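Local coordinates for protein putrescine aminotransferase (Halomonas elongata DSM 2581, PDB 6GWI) that probably transfers amino groups from amines such as putrescine to carbonyl acceptors, using pyridoxal-5'-phosphate as cofactor, at residues 59-62 with 63-67; 183-187 with 188-192; 23-27 with 28-32. One frame throughout, in Å; residues are numbered along the deposited sequence.

Contact 1 (59-62 with 63-67)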
loop_
_atom_site.group_PDB
_atom_site.type_symbol
_atom_site.label_atom_id
_atom_site.label_comp_id
_atom_site.label_asym_id
_atom_site.label_seq_id
_atom_site.Cartn_x
_atom_site.Cartn_y
_atom_site.Cartn_z
ATOM N N VAL B 59 8.804 -9.128 -12.346
ATOM C CA VAL B 59 9.746 -8.513 -13.284
ATOM C C VAL B 59 9.588 -9.141 -14.666
ATOM O O VAL B 59 10.447 -9.905 -15.122
ATOM C CB VAL B 59 11.197 -8.636 -12.778
ATOM C CG1 VAL B 59 12.141 -7.837 -13.672
ATOM C CG2 VAL B 59 11.308 -8.168 -11.324
ATOM N N ASN B 60 8.498 -8.796 -15.355
ATOM C CA ASN B 60 8.145 -9.498 -16.584
ATOM C C ASN B 60 9.109 -9.174 -17.719
ATOM O O ASN B 60 9.508 -10.069 -18.473
ATOM C CB ASN B 60 6.711 -9.150 -16.983
ATOM C CG ASN B 60 5.680 -9.814 -16.090
ATOM O OD1 ASN B 60 6.024 -10.532 -15.149
ATOM N ND2 ASN B 60 4.408 -9.583 -16.385
ATOM N N LEU B 61 9.494 -7.907 -17.864
ATOM C CA LEU B 61 10.434 -7.516 -18.908
ATOM C C LEU B 61 11.892 -7.719 -18.505
ATOM O O LEU B 61 12.787 -7.249 -19.219
ATOM C CB LEU B 61 10.208 -6.059 -19.305
ATOM C CG LEU B 61 8.910 -5.770 -20.063
ATOM C CD1 LEU B 61 8.859 -4.299 -20.448
ATOM C CD2 LEU B 61 8.757 -6.655 -21.299
ATOM N N GLY B 62 12.152 -8.403 -17.395
ATOM C CA GLY B 62 13.511 -8.667 -16.976
ATOM C C GLY B 62 14.218 -7.436 -16.456
ATOM O O GLY B 62 13.674 -6.328 -16.502
ATOM N N TYR B 63 15.428 -7.617 -15.948
ATOM C CA TYR B 63 16.196 -6.510 -15.407
ATOM C C TYR B 63 16.991 -5.836 -16.520
ATOM O O TYR B 63 17.382 -6.471 -17.505
ATOM C CB TYR B 63 17.133 -7.003 -14.302
ATOM C CG TYR B 63 16.429 -7.759 -13.185
ATOM C CD1 TYR B 63 15.879 -7.086 -12.100
ATOM C CD2 TYR B 63 16.322 -9.145 -13.215
ATOM C CE1 TYR B 63 15.239 -7.770 -11.079
ATOM C CE2 TYR B 63 15.682 -9.837 -12.198
ATOM C CZ TYR B 63 15.144 -9.143 -11.135
ATOM O OH TYR B 63 14.508 -9.823 -10.120
ATOM N N GLY B 64 17.243 -4.543 -16.343
ATOM C CA GLY B 64 18.059 -3.792 -17.276
ATOM C C GLY B 64 17.339 -3.179 -18.455
ATOM O O GLY B 64 17.992 -2.868 -19.459
ATOM N N ARG B 65 16.026 -2.973 -18.375
ATOM C CA ARG B 65 15.285 -2.347 -19.473
ATOM C C ARG B 65 15.512 -0.841 -19.421
ATOM O O ARG B 65 14.922 -0.135 -18.599
ATOM C CB ARG B 65 13.799 -2.679 -19.407
ATOM C CG ARG B 65 13.436 -4.120 -19.742
ATOM C CD ARG B 65 13.933 -4.536 -21.137
ATOM N NE ARG B 65 13.474 -3.643 -22.205
ATOM C CZ ARG B 65 12.686 -3.997 -23.223
ATOM N NH1 ARG B 65 12.240 -5.241 -23.347
ATOM N NH2 ARG B 65 12.344 -3.095 -24.132
ATOM N N ARG B 66 16.368 -0.348 -20.318
ATOM C CA ARG B 66 16.712 1.068 -20.327
ATOM C C ARG B 66 15.471 1.945 -20.467
ATOM O O ARG B 66 15.394 3.020 -19.862
ATOM C CB ARG B 66 17.698 1.357 -21.462
ATOM C CG ARG B 66 18.770 2.388 -21.112
ATOM C CD ARG B 66 18.928 3.448 -22.196
ATOM N NE ARG B 66 20.195 3.348 -22.918
ATOM C CZ ARG B 66 20.434 3.930 -24.091
ATOM N NH1 ARG B 66 21.615 3.788 -24.676
ATOM N NH2 ARG B 66 19.487 4.646 -24.686
ATOM N N GLU B 67 14.485 1.497 -21.252
ATOM C CA GLU B 67 13.316 2.331 -21.518
ATOM C C GLU B 67 12.535 2.622 -20.243
ATOM O O GLU B 67 11.988 3.719 -20.081
ATOM C CB GLU B 67 12.401 1.663 -22.547
ATOM C CG GLU B 67 13.013 1.480 -23.926
ATOM C CD GLU B 67 13.552 0.084 -24.146
ATOM O OE1 GLU B 67 13.948 -0.567 -23.157
ATOM O OE2 GLU B 67 13.573 -0.369 -25.311
#
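Val-59 lies under the ring of Tyr-63, and this is the tightly packed half of the contact. Val-59 CG1 sits over the centre of one ring face, 4.0 Å from the centroid of the Tyr-63 ring and 8° off the normal, a well-centred CH-pi contact. The other branch runs out toward the phenol end, with Val-59 CG2 3.8 Å from Tyr-63 OH. CG1 is anti to the backbone N (chi1 -173°), and that rotation turns both methyls to the ring. The phenol oxygen is hydrogen-bonded to Asp-51, which fixes the far end of the ring, and Tyr-81 of the second subunit packs on Val-59 and Tyr-63 alike.

The backbone that brings the two together is a type I beta turn from Val-59 to Gly-62, closed by Gly-62 N on Val-59 O at 3.2 Å. Gly-62 then takes a positive phi of 72° and turns the chain toward Arg-65, the N-cap residue of helix 66-78. The segment links helix 54-57 to helix 66-78 in a class-III (fold-type I) aminotransferase, and Tyr-291 anchors it, its OH hydrogen-bonded to Gly-62 O and Arg-65 N.

Toward helix 66-78 the contact is more polar and, at the guanidinium end, more open to solvent: Arg-65 and Glu-67 are partly exposed, the valine and tyrosine buried. The aliphatic start of Arg-65 is still close against Leu-61, its CG 3.2 Å from Leu-61 O and 3.8 Å from Leu-61 CB. Bends at chi2 and chi3 bring the guanidinium to Glu-67. Arg-65 NE (3.3 Å) and Arg-65 NH2 (3.1 Å) both reach Glu-67 OE1, from the same face of the carboxylate, while the bond from NH2 to OE2 is weak. NH2 also forms a salt bridge with Glu-340, so the arginine is shared between two acids.

Contact 2 (183-187 with 188-192)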
loop_
_atom_site.group_PDB
_atom_site.type_symbol
_atom_site.label_atom_id
_atom_site.label_comp_id
_atom_site.label_asym_id
_atom_site.label_seq_id
_atom_site.Cartn_x
_atom_site.Cartn_y
_atom_site.Cartn_z
ATOM N N PRO B 183 -9.381 -25.633 -5.807
ATOM C CA PRO B 183 -9.340 -26.652 -6.876
ATOM C C PRO B 183 -7.941 -27.226 -7.099
ATOM O O PRO B 183 -7.381 -27.177 -8.198
ATOM C CB PRO B 183 -9.864 -25.870 -8.089
ATOM C CG PRO B 183 -9.417 -24.463 -7.844
ATOM C CD PRO B 183 -9.497 -24.262 -6.346
ATOM N N TYR B 184 -7.376 -27.813 -6.041
ATOM C CA TYR B 184 -6.021 -28.372 -6.058
ATOM C C TYR B 184 -6.112 -29.886 -6.204
ATOM O O TYR B 184 -6.172 -30.619 -5.216
ATOM C CB TYR B 184 -5.284 -27.983 -4.780
ATOM C CG TYR B 184 -3.846 -28.447 -4.687
ATOM C CD1 TYR B 184 -3.123 -28.801 -5.820
ATOM C CD2 TYR B 184 -3.206 -28.513 -3.455
ATOM C CE1 TYR B 184 -1.806 -29.215 -5.725
ATOM C CE2 TYR B 184 -1.895 -28.923 -3.351
ATOM C CZ TYR B 184 -1.200 -29.272 -4.486
ATOM O OH TYR B 184 0.110 -29.676 -4.368
ATOM N N TRP B 185 -6.070 -30.367 -7.450
ATOM C CA TRP B 185 -6.323 -31.783 -7.691
ATOM C C TRP B 185 -5.242 -32.666 -7.071
ATOM O O TRP B 185 -5.551 -33.658 -6.400
ATOM C CB TRP B 185 -6.427 -32.066 -9.192
ATOM C CG TRP B 185 -6.711 -33.516 -9.477
ATOM C CD1 TRP B 185 -7.923 -34.141 -9.402
ATOM C CD2 TRP B 185 -5.763 -34.524 -9.856
ATOM N NE1 TRP B 185 -7.789 -35.471 -9.718
ATOM C CE2 TRP B 185 -6.474 -35.732 -10.000
ATOM C CE3 TRP B 185 -4.384 -34.520 -10.091
ATOM C CZ2 TRP B 185 -5.854 -36.924 -10.371
ATOM C CZ3 TRP B 185 -3.770 -35.707 -10.459
ATOM C CH2 TRP B 185 -4.505 -36.891 -10.594
ATOM N N PHE B 186 -3.966 -32.343 -7.299
ATOM C CA PHE B 186 -2.918 -33.248 -6.847
ATOM C C PHE B 186 -2.956 -33.411 -5.333
ATOM O O PHE B 186 -2.829 -34.526 -4.814
ATOM C CB PHE B 186 -1.537 -32.763 -7.284
ATOM C CG PHE B 186 -0.442 -33.761 -7.005
ATOM C CD1 PHE B 186 0.165 -33.820 -5.760
ATOM C CD2 PHE B 186 -0.037 -34.656 -7.983
ATOM C CE1 PHE B 186 1.161 -34.745 -5.500
ATOM C CE2 PHE B 186 0.959 -35.581 -7.729
ATOM C CZ PHE B 186 1.558 -35.626 -6.486
ATOM N N GLY B 187 -3.133 -32.307 -4.605
ATOM C CA GLY B 187 -3.095 -32.374 -3.158
ATOM C C GLY B 187 -4.372 -32.873 -2.523
ATOM O O GLY B 187 -4.327 -33.501 -1.460
ATOM N N GLU B 188 -5.523 -32.623 -3.157
ATOM C CA GLU B 188 -6.798 -32.826 -2.486
ATOM C C GLU B 188 -7.856 -33.538 -3.316
ATOM O O GLU B 188 -8.973 -33.716 -2.819
ATOM C CB GLU B 188 -7.362 -31.464 -2.033
ATOM C CG GLU B 188 -6.407 -30.663 -1.159
ATOM C CD GLU B 188 -7.047 -29.420 -0.571
ATOM O OE1 GLU B 188 -8.283 -29.278 -0.673
ATOM O OE2 GLU B 188 -6.309 -28.577 -0.018
ATOM N N GLY B 189 -7.556 -33.961 -4.542
ATOM C CA GLY B 189 -8.594 -34.478 -5.412
ATOM C C GLY B 189 -8.259 -35.750 -6.163
ATOM O O GLY B 189 -9.021 -36.162 -7.044
ATOM N N ARG B 190 -7.135 -36.385 -5.836
ATOM C CA ARG B 190 -6.724 -37.555 -6.604
ATOM C C ARG B 190 -7.644 -38.742 -6.378
ATOM O O ARG B 190 -7.473 -39.777 -7.031
ATOM C CB ARG B 190 -5.283 -37.942 -6.261
ATOM C CG ARG B 190 -4.265 -36.861 -6.578
ATOM C CD ARG B 190 -2.959 -37.443 -7.094
ATOM N NE ARG B 190 -2.407 -38.450 -6.193
ATOM C CZ ARG B 190 -1.680 -38.180 -5.112
ATOM N NH1 ARG B 190 -1.414 -36.925 -4.775
ATOM N NH2 ARG B 190 -1.224 -39.172 -4.361
ATOM N N ASP B 191 -8.618 -38.608 -5.479
ATOM C CA ASP B 191 -9.684 -39.582 -5.313
ATOM C C ASP B 191 -10.746 -39.473 -6.398
ATOM O O ASP B 191 -11.740 -40.207 -6.353
ATOM C CB ASP B 191 -10.342 -39.382 -3.944
ATOM C CG ASP B 191 -9.385 -39.620 -2.795
ATOM O OD1 ASP B 191 -8.484 -40.474 -2.933
ATOM O OD2 ASP B 191 -9.529 -38.946 -1.755
ATOM N N MET B 192 -10.561 -38.566 -7.355
ATOM C CA MET B 192 -11.497 -38.356 -8.447
ATOM C C MET B 192 -10.718 -38.110 -9.729
ATOM O O MET B 192 -9.511 -37.847 -9.705
ATOM C CB MET B 192 -12.414 -37.156 -8.171
ATOM C CG MET B 192 -12.948 -37.090 -6.756
ATOM S SD MET B 192 -14.018 -35.672 -6.443
ATOM C CE MET B 192 -14.155 -35.768 -4.658
#
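The indole of Trp-185 reaches across the turn with its N-H: NE1 donates to Met-192 O at 2.9 Å, nearly straight at 162°, with the oxygen close to the ring plane but the donor above the carbonyl plane. Arg-190 answers from the other segment, NH1 giving a 2.8 Å hydrogen bond to Phe-186 O. Backbone bonds add to these, Gly-189 N to Trp-185 O at 2.8 Å and Glu-188 N to Tyr-184 O at 2.9 Å.

These i to i+4 bonds belong to the short helix 185-188, which starts after the N-cap Tyr-184; a type I turn from Gly-189 to Met-192 then leads on toward helix 194-212.

Outward lies the packing. Arg-190 runs over two aromatic faces in succession. Its CG lies 3.9 Å from the centroid of the six-membered ring of Trp-185, a CH-pi contact, and its CZ is 4.5 Å from the centroid of the Phe-186 ring, 13° off the normal, a cation-pi pair. While bonding Phe-186 O, Arg-190 NH1 lies 3.4 Å above the Phe-186 ring plane, toward its rim. The indole, with Trp-185 CG anti to the backbone N (chi1 -179°), swings back over Gly-189, and Glu-369 of strand 367-373 touches both aromatic side chains.

Contact 3 (23-27 with 28-32)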
loop_
_atom_site.group_PDB
_atom_site.type_symbol
_atom_site.label_atom_id
_atom_site.label_comp_id
_atom_site.label_asym_id
_atom_site.label_seq_id
_atom_site.Cartn_x
_atom_site.Cartn_y
_atom_site.Cartn_z
ATOM N N LYS B 23 14.278 -14.149 13.973
ATOM C CA LYS B 23 15.352 -14.699 14.789
ATOM C C LYS B 23 16.213 -15.662 13.982
ATOM O O LYS B 23 17.446 -15.562 13.984
ATOM C CB LYS B 23 14.760 -15.395 16.013
ATOM C CG LYS B 23 15.788 -15.830 17.032
ATOM C CD LYS B 23 15.165 -16.693 18.109
ATOM C CE LYS B 23 16.185 -17.047 19.177
ATOM N NZ LYS B 23 15.540 -17.735 20.323
ATOM N N ALA B 24 15.577 -16.599 13.276
ATOM C CA ALA B 24 16.324 -17.576 12.492
ATOM C C ALA B 24 17.192 -16.891 11.447
ATOM O O ALA B 24 18.370 -17.228 11.282
ATOM C CB ALA B 24 15.361 -18.559 11.826
ATOM N N LEU B 25 16.627 -15.920 10.726
ATOM C CA LEU B 25 17.393 -15.261 9.675
ATOM C C LEU B 25 18.566 -14.478 10.254
ATOM O O LEU B 25 19.655 -14.462 9.671
ATOM C CB LEU B 25 16.485 -14.342 8.857
ATOM C CG LEU B 25 17.183 -13.628 7.697
ATOM C CD1 LEU B 25 17.757 -14.637 6.708
ATOM C CD2 LEU B 25 16.236 -12.667 6.999
ATOM N N GLY B 26 18.364 -13.820 11.398
ATOM C CA GLY B 26 19.466 -13.126 12.043
ATOM C C GLY B 26 20.612 -14.052 12.402
ATOM O O GLY B 26 21.782 -13.662 12.338
ATOM N N GLU B 27 20.296 -15.290 12.792
ATOM C CA GLU B 27 21.337 -16.241 13.154
ATOM C C GLU B 27 22.058 -16.810 11.939
ATOM O O GLU B 27 23.263 -17.075 12.012
ATOM C CB GLU B 27 20.739 -17.385 13.981
ATOM C CG GLU B 27 20.365 -16.995 15.403
ATOM C CD GLU B 27 19.453 -18.006 16.074
ATOM O OE1 GLU B 27 18.977 -18.938 15.393
ATOM O OE2 GLU B 27 19.214 -17.869 17.291
ATOM N N GLU B 28 21.360 -17.010 10.824
ATOM C CA GLU B 28 22.005 -17.579 9.648
ATOM C C GLU B 28 22.601 -16.522 8.729
ATOM O O GLU B 28 23.544 -16.826 7.989
ATOM C CB GLU B 28 21.029 -18.475 8.872
ATOM C CG GLU B 28 19.716 -17.848 8.469
ATOM C CD GLU B 28 18.638 -18.893 8.220
ATOM O OE1 GLU B 28 17.643 -18.578 7.540
ATOM O OE2 GLU B 28 18.786 -20.034 8.707
ATOM N N GLY B 29 22.090 -15.292 8.767
ATOM C CA GLY B 29 22.608 -14.227 7.932
ATOM C C GLY B 29 21.869 -14.057 6.624
ATOM O O GLY B 29 21.732 -15.009 5.850
ATOM N N SER B 30 21.391 -12.842 6.364
ATOM C CA SER B 30 20.624 -12.580 5.155
ATOM C C SER B 30 21.515 -12.602 3.919
ATOM O O SER B 30 22.669 -12.165 3.948
ATOM C CB SER B 30 19.919 -11.224 5.259
ATOM O OG SER B 30 18.916 -11.084 4.264
ATOM N N ARG B 31 20.959 -13.110 2.825
ATOM C CA ARG B 31 21.543 -12.931 1.507
ATOM C C ARG B 31 21.391 -11.474 1.099
ATOM O O ARG B 31 20.401 -10.819 1.432
ATOM C CB ARG B 31 20.824 -13.837 0.513
ATOM C CG ARG B 31 20.955 -15.327 0.796
ATOM C CD ARG B 31 19.796 -16.062 0.137
ATOM N NE ARG B 31 19.764 -17.491 0.439
ATOM C CZ ARG B 31 18.691 -18.264 0.286
ATOM N NH1 ARG B 31 18.759 -19.557 0.571
ATOM N NH2 ARG B 31 17.536 -17.739 -0.105
ATOM N N VAL B 32 22.373 -10.961 0.366
ATOM C CA VAL B 32 22.387 -9.556 -0.029
ATOM C C VAL B 32 22.433 -9.507 -1.549
ATOM O O VAL B 32 23.455 -9.847 -2.158
ATOM C CB VAL B 32 23.563 -8.788 0.588
ATOM C CG1 VAL B 32 23.444 -7.310 0.266
ATOM C CG2 VAL B 32 23.607 -8.989 2.097
#
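The carboxylate of Glu-28 folds back on the last turn of helix 22-28, and it is the flat group to start from. Ala-24 O lies over one of its faces, 3.5 Å from Glu-28 CD. A methyl comes beside one of its oxygens: Leu-25 CD1 is 4.0 Å from Glu-28 OE1. What puts the group there is the first torsion, since CG stands between the backbone N and the carbonyl carbon (chi1 54°). Glu-28 CG is pressed to 3.2 Å from Ala-24 O, and the rest of the chain runs on extended, crossing Leu-25 at about a right angle.

Beneath the side chain the helix ends in regular fashion. Glu-28 N donates to Ala-24 O at 3.0 Å, and Gly-29 N to Leu-25 O at 2.7 Å. Gly-29 is the first residue to leave helical geometry, and its positive phi of 94° breaks the helix and steers the chain into strand 31-37.

Leu-25 packs into the bend with both branches. Leu-25 CD1 also lies 3.9 Å from Ser-30 CA, and Leu-25 CD2 meets Ser-30 OG at 4.1 Å. Ser-30 OG donates to Arg-31 O at 3.2 Å, with Lys-87 O of the second subunit as a weak, competing acceptor. Just beyond, Arg-31 and Val-32 pair in a parallel ladder with a strand of that subunit, so the sheet continues across the dimer interface.

A carboxylate near the carbonyl-rich end of a helix would be expected to be poorly placed electrostatically. Lys-87 of the second subunit forms a salt bridge with Glu-28 OE1 and packs on Leu-25, so its positive charge probably offsets that cost and couples this helix end to the dimer interface.

How the contacts relate
From the N terminus the chain meets contact 3 first, where helix 22-28 turns into strand 31-37. That strand opens the antiparallel sheet with 40-43 and 48-50, and helix 54-57 then leads to contact 1, the turn before helix 66-78. Contact 2 comes much later, just past strand 177-180 at one border of the parallel sheet, and leads to helix 194-212. The three follow in series; each closes a turn within its own stretch, and none nests in or crosses another. Contacts 1 and 3, centres about 29 Å apart, both meet the second subunit. Contact 2, on the opposite side of the chain's centre from contact 1, touches no other chain.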